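Side-chain contacts in ribulose bisphosphate carboxylase (Hyperthermus butylicus DSM 5456, PDB 6HUN), which probably catalyses the addition of carbon dioxide and water to ribulose 1,5-bisphosphate, giving two molecules of 3-phosphoglycerate, in an archaeal pathway of AMP degradation: residues L314-A319 / R349-Q354; R423-A428 / I433-Y438. All blocks are in the same frame, centred on the assembly; numbering follows the deposited sequence.

Interaction 1 (L314-A319 / R349-Q354)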
loop_
_atom_site.group_PDB
_atom_site.type_symbol
_atom_site.label_atom_id
_atom_site.label_comp_id
_atom_site.label_asym_id
_atom_site.label_seq_id
_atom_site.Cartn_x
_atom_site.Cartn_y
_atom_site.Cartn_z
ATOM N N LEU A 314 3.603 13.538 -3.161
ATOM C CA LEU A 314 3.935 13.118 -1.800
ATOM C C LEU A 314 4.478 11.687 -1.791
ATOM O O LEU A 314 5.382 11.343 -1.009
ATOM C CB LEU A 314 2.693 13.319 -0.915
ATOM C CG LEU A 314 2.781 12.815 0.551
ATOM C CD1 LEU A 314 3.909 13.550 1.260
ATOM C CD2 LEU A 314 1.496 12.968 1.359
ATOM N N VAL A 315 3.945 10.825 -2.657
ATOM C CA VAL A 315 4.506 9.481 -2.716
ATOM C C VAL A 315 6.000 9.568 -3.083
ATOM O O VAL A 315 6.830 8.839 -2.538
ATOM C CB VAL A 315 3.738 8.662 -3.764
ATOM C CG1 VAL A 315 4.463 7.299 -4.050
ATOM C CG2 VAL A 315 2.267 8.467 -3.329
ATOM N N ALA A 316 6.346 10.437 -4.042
ATOM C CA ALA A 316 7.748 10.608 -4.422
ATOM C C ALA A 316 8.596 11.162 -3.280
ATOM O O ALA A 316 9.729 10.703 -3.036
ATOM C CB ALA A 316 7.884 11.541 -5.672
ATOM N N LYS A 317 8.058 12.114 -2.531
ATOM C CA LYS A 317 8.790 12.634 -1.373
ATOM C C LYS A 317 9.020 11.551 -0.315
ATOM O O LYS A 317 10.131 11.416 0.229
ATOM C CB LYS A 317 7.980 13.811 -0.815
ATOM C CG LYS A 317 8.422 14.282 0.510
ATOM C CD LYS A 317 7.506 15.414 0.947
ATOM C CE LYS A 317 8.137 16.711 0.681
ATOM N NZ LYS A 317 7.487 17.851 1.393
ATOM N N LEU A 318 8.020 10.712 -0.062
ATOM C CA LEU A 318 8.219 9.644 0.936
ATOM C C LEU A 318 9.220 8.609 0.414
ATOM O O LEU A 318 9.984 8.044 1.180
ATOM C CB LEU A 318 6.875 8.964 1.254
ATOM C CG LEU A 318 5.821 9.874 1.949
ATOM C CD1 LEU A 318 4.446 9.140 1.962
ATOM C CD2 LEU A 318 6.216 10.119 3.348
ATOM N N ALA A 319 9.173 8.309 -0.892
ATOM C CA ALA A 319 10.158 7.386 -1.476
ATOM C C ALA A 319 11.599 7.897 -1.326
ATOM O O ALA A 319 12.522 7.134 -1.001
ATOM C CB ALA A 319 9.820 7.186 -2.953
ATOM N N ARG A 349 11.340 18.272 -9.409
ATOM C CA ARG A 349 11.970 19.197 -8.473
ATOM C C ARG A 349 11.983 18.642 -7.067
ATOM O O ARG A 349 12.994 18.745 -6.370
ATOM C CB ARG A 349 11.286 20.575 -8.462
ATOM C CG ARG A 349 11.489 21.426 -9.693
ATOM C CD ARG A 349 10.675 22.739 -9.546
ATOM N NE ARG A 349 11.232 23.540 -8.454
ATOM C CZ ARG A 349 10.537 24.254 -7.562
ATOM N NH1 ARG A 349 11.201 24.925 -6.618
ATOM N NH2 ARG A 349 9.204 24.316 -7.606
ATOM N N ILE A 350 10.884 18.026 -6.629
ATOM C CA ILE A 350 10.875 17.588 -5.229
ATOM C C ILE A 350 11.838 16.406 -4.982
ATOM O O ILE A 350 12.351 16.254 -3.873
ATOM C CB ILE A 350 9.444 17.258 -4.756
ATOM C CG1 ILE A 350 9.409 17.140 -3.196
ATOM C CG2 ILE A 350 8.874 15.917 -5.394
ATOM C CD1 ILE A 350 9.769 18.489 -2.484
ATOM N N VAL A 351 12.119 15.563 -5.977
ATOM C CA VAL A 351 13.048 14.459 -5.740
ATOM C C VAL A 351 14.505 14.840 -5.997
ATOM O O VAL A 351 15.411 14.154 -5.476
ATOM C CB VAL A 351 12.677 13.189 -6.553
ATOM C CG1 VAL A 351 11.201 12.779 -6.284
ATOM C CG2 VAL A 351 12.880 13.396 -8.061
ATOM N N ARG A 352 14.786 15.929 -6.767
ATOM C CA ARG A 352 16.181 16.241 -7.072
ATOM C C ARG A 352 16.732 17.395 -6.256
ATOM O O ARG A 352 17.953 17.494 -6.118
ATOM C CB ARG A 352 16.372 16.618 -8.548
ATOM C CG ARG A 352 16.114 15.469 -9.468
ATOM C CD ARG A 352 16.836 15.852 -10.799
ATOM N NE ARG A 352 16.282 17.064 -11.417
ATOM C CZ ARG A 352 16.047 17.178 -12.729
ATOM N NH1 ARG A 352 16.253 16.139 -13.516
ATOM N NH2 ARG A 352 15.552 18.292 -13.255
ATOM N N GLU A 353 15.907 18.344 -5.843
ATOM C CA GLU A 353 16.438 19.581 -5.269
ATOM C C GLU A 353 16.889 19.438 -3.823
ATOM O O GLU A 353 16.424 18.581 -3.066
ATOM C CB GLU A 353 15.404 20.672 -5.376
ATOM C CG GLU A 353 15.310 21.114 -6.822
ATOM C CD GLU A 353 14.428 22.306 -6.995
ATOM O OE1 GLU A 353 13.571 22.554 -6.115
ATOM O OE2 GLU A 353 14.555 22.969 -8.029
ATOM N N GLN A 354 17.841 20.299 -3.436
ATOM C CA GLN A 354 18.218 20.324 -2.030
ATOM C C GLN A 354 17.303 21.210 -1.199
ATOM O O GLN A 354 17.251 21.053 0.029
ATOM C CB GLN A 354 19.683 20.792 -1.863
ATOM C CG GLN A 354 20.676 19.622 -1.936
ATOM C CD GLN A 354 20.093 18.275 -1.420
ATOM O OE1 GLN A 354 19.871 17.355 -2.223
ATOM N NE2 GLN A 354 19.905 18.139 -0.091
#

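Interaction 2 (R423-A428 / I433-Y438)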
loop_
_atom_site.group_PDB
_atom_site.type_symbol
_atom_site.label_atom_id
_atom_site.label_comp_id
_atom_site.label_asym_id
_atom_site.label_seq_id
_atom_site.Cartn_x
_atom_site.Cartn_y
_atom_site.Cartn_z
ATOM N N ARG A 423 21.866 6.346 -28.099
ATOM C CA ARG A 423 23.084 7.003 -27.614
ATOM C C ARG A 423 23.509 8.135 -28.544
ATOM O O ARG A 423 23.946 9.198 -28.092
ATOM C CB ARG A 423 24.217 5.981 -27.471
ATOM C CG ARG A 423 24.116 5.035 -26.261
ATOM C CD ARG A 423 24.465 5.719 -24.911
ATOM N NE ARG A 423 25.834 6.219 -24.814
ATOM C CZ ARG A 423 26.880 5.515 -24.368
ATOM N NH1 ARG A 423 26.738 4.248 -23.990
ATOM N NH2 ARG A 423 28.086 6.074 -24.309
ATOM N N GLN A 424 23.368 7.939 -29.848
ATOM C CA GLN A 424 23.704 9.036 -30.752
ATOM C C GLN A 424 22.718 10.181 -30.585
ATOM O O GLN A 424 23.113 11.353 -30.589
ATOM C CB GLN A 424 23.736 8.540 -32.192
ATOM C CG GLN A 424 24.795 7.512 -32.422
ATOM C CD GLN A 424 24.588 6.754 -33.698
ATOM O OE1 GLN A 424 23.518 6.812 -34.320
ATOM N NE2 GLN A 424 25.642 6.069 -34.140
ATOM N N ALA A 425 21.432 9.853 -30.396
ATOM C CA ALA A 425 20.437 10.885 -30.148
ATOM C C ALA A 425 20.773 11.670 -28.889
ATOM O O ALA A 425 20.697 12.904 -28.886
ATOM C CB ALA A 425 19.045 10.261 -30.054
ATOM N N VAL A 426 21.175 10.971 -27.813
ATOM C CA VAL A 426 21.604 11.653 -26.593
ATOM C C VAL A 426 22.845 12.488 -26.835
ATOM O O VAL A 426 22.995 13.578 -26.260
ATOM C CB VAL A 426 21.832 10.615 -25.478
ATOM C CG1 VAL A 426 22.545 11.228 -24.255
ATOM C CG2 VAL A 426 20.476 10.088 -25.075
ATOM N N GLU A 427 23.773 11.957 -27.647
ATOM C CA GLU A 427 25.000 12.657 -28.009
ATOM C C GLU A 427 24.704 13.973 -28.719
ATOM O O GLU A 427 25.292 15.009 -28.389
ATOM C CB GLU A 427 25.861 11.751 -28.890
ATOM C CG GLU A 427 27.339 12.124 -28.893
ATOM C CD GLU A 427 27.981 11.890 -27.526
ATOM O OE1 GLU A 427 28.661 10.857 -27.352
ATOM O OE2 GLU A 427 27.808 12.747 -26.630
ATOM N N ALA A 428 23.751 13.965 -29.649
ATOM C CA ALA A 428 23.358 15.208 -30.309
ATOM C C ALA A 428 22.852 16.235 -29.298
ATOM O O ALA A 428 23.223 17.412 -29.362
ATOM C CB ALA A 428 22.307 14.918 -31.375
ATOM N N ILE A 433 23.548 19.754 -31.102
ATOM C CA ILE A 433 23.461 19.598 -32.552
ATOM C C ILE A 433 22.043 19.182 -32.907
ATOM O O ILE A 433 21.447 18.328 -32.239
ATOM C CB ILE A 433 24.466 18.550 -33.067
ATOM C CG1 ILE A 433 25.877 18.900 -32.633
ATOM C CG2 ILE A 433 24.384 18.433 -34.571
ATOM C CD1 ILE A 433 26.928 18.029 -33.290
ATOM N N SER A 434 21.498 19.784 -33.962
ATOM C CA SER A 434 20.190 19.381 -34.452
ATOM C C SER A 434 20.221 17.918 -34.850
ATOM O O SER A 434 21.230 17.405 -35.338
ATOM C CB SER A 434 19.759 20.241 -35.670
ATOM O OG SER A 434 19.647 21.583 -35.279
ATOM N N LEU A 435 19.097 17.240 -34.612
ATOM C CA LEU A 435 19.040 15.819 -34.911
ATOM C C LEU A 435 19.177 15.561 -36.401
ATOM O O LEU A 435 19.850 14.607 -36.802
ATOM C CB LEU A 435 17.743 15.219 -34.405
ATOM C CG LEU A 435 17.656 14.721 -32.959
ATOM C CD1 LEU A 435 16.432 13.873 -32.925
ATOM C CD2 LEU A 435 18.884 13.941 -32.473
ATOM N N ASP A 436 18.500 16.368 -37.230
ATOM C CA ASP A 436 18.632 16.238 -38.682
ATOM C C ASP A 436 20.102 16.316 -39.112
ATOM O O ASP A 436 20.587 15.465 -39.860
ATOM C CB ASP A 436 17.763 17.302 -39.371
ATOM C CG ASP A 436 16.258 16.972 -39.296
ATOM O OD1 ASP A 436 15.923 15.807 -38.965
ATOM O OD2 ASP A 436 15.403 17.850 -39.574
ATOM N N GLU A 437 20.847 17.275 -38.564
ATOM C CA GLU A 437 22.268 17.409 -38.894
ATOM C C GLU A 437 23.078 16.227 -38.378
ATOM O O GLU A 437 23.943 15.688 -39.079
ATOM C CB GLU A 437 22.797 18.718 -38.313
ATOM C CG GLU A 437 24.251 19.021 -38.593
ATOM C CD GLU A 437 24.673 20.351 -37.985
ATOM O OE1 GLU A 437 25.880 20.552 -37.751
ATOM O OE2 GLU A 437 23.798 21.210 -37.731
ATOM N N TYR A 438 22.822 15.810 -37.132
ATOM C CA TYR A 438 23.590 14.697 -36.581
ATOM C C TYR A 438 23.341 13.426 -37.371
ATOM O O TYR A 438 24.263 12.634 -37.607
ATOM C CB TYR A 438 23.229 14.475 -35.099
ATOM C CG TYR A 438 24.367 13.896 -34.294
ATOM C CD1 TYR A 438 25.540 14.588 -34.146
ATOM C CD2 TYR A 438 24.250 12.665 -33.644
ATOM C CE1 TYR A 438 26.605 14.079 -33.431
ATOM C CE2 TYR A 438 25.312 12.142 -32.887
ATOM C CZ TYR A 438 26.486 12.858 -32.786
ATOM O OH TYR A 438 27.550 12.383 -32.071
#

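Interaction 1 (L314-A319 / R349-Q354)
Ala316 and Val351 make the tight part of this contact, with Ala316 CB 3.6 Å from Val351 CG1. Val351 turns CG1 beside its backbone N and anti to the carbonyl carbon (chi1 -54°), and this is the branch that touches the alanine methyl. Ile350 CG2 approaches Ala316 CB less closely, at 4.5 Å. Next to this pair, the carbon chain of Lys317 crosses Ile350 at a slant, and Lys317 CE lies 4.0 Å from Ile350 CD1. These four residues are buried. The two helices, 312-322 and 339-352, are consecutive outer helices of the TIM barrel, lying before and after strand 326-328. The small side chain of Ala316 is consistent with the close backbones, 6.4 Å between Lys317 CA and Val351 CA. The Lys317 chain bends at chi3 (-99°), and its ammonium group forms a salt bridge with Asp139 and hydrogen bonds to Val140 O and Gln368 OE1. Trp370 touches both Lys317 and Ile350. The outer side of segment 349-354 is looser and polar. There Arg349 and Glu353, both partly exposed, form a long salt bridge. Arg349 NE meets Glu353 OE2 in the guanidinium plane at 3.4 Å, a nearly straight but weak hydrogen bond.

Interaction 2 (R423-A428 / I433-Y438)
The Tyr438 ring lies with one face on the backbone of Ala428, whose CA sits over the ring centre, 4.2 Å above its plane. Ala428 CB adds an off-centre CH-pi contact, 4.1 Å from the ring centroid. Gln424 CB is at the edge, in plane, 4.0 Å from Tyr438 CE2. Helix 415-431 comes after strand 401-403, the last of the TIM barrel, and the short helix 405-409. Helix 435-438 folds back on it after a tight turn. Glu427 slants across the phenol end: its CG is 3.2 Å from Tyr438 OH, and its carboxylate is turned 72° from the ring plane. Tyr438 CG is anti to the backbone N (chi1 -151°), which carries the ring toward helix 415-431. His442 stacks with this ring, and Lys431 NZ is hydrogen-bonded to Tyr438 OH. With an alanine in place of this tyrosine, Ala428 and His442 would probably lose the ring they pack on, and Lys431 its phenol partner. Leu435 CD2 packs 3.7 Å from Ala428 CB and also reaches Ala425. The turn itself is closed by the backbone, in a bond consistent with the long one of a Schellman motif: Ile433 N donates to Ala428 O at 2.9 Å and 168°.

Overall arrangement
Both contacts belong to the catalytic TIM-barrel domain, but they share no helix. The centre of interaction 1 lies about 7 Å from the centre of the chain, that of interaction 2 about 29 Å. Their centres are 31 Å apart, and their nearest atoms about 13 Å. Interaction 1 joins two successive barrel helices, whose segments lie about 30 residues apart, through methyl groups and the carbon chain of a lysine. Interaction 2 joins one helix to the next across a short turn, and it mixes aromatic, aliphatic and backbone hydrogen-bond contacts. All touching residues of interaction 1 are buried; in interaction 2 Glu427 and Ile433 are partly exposed.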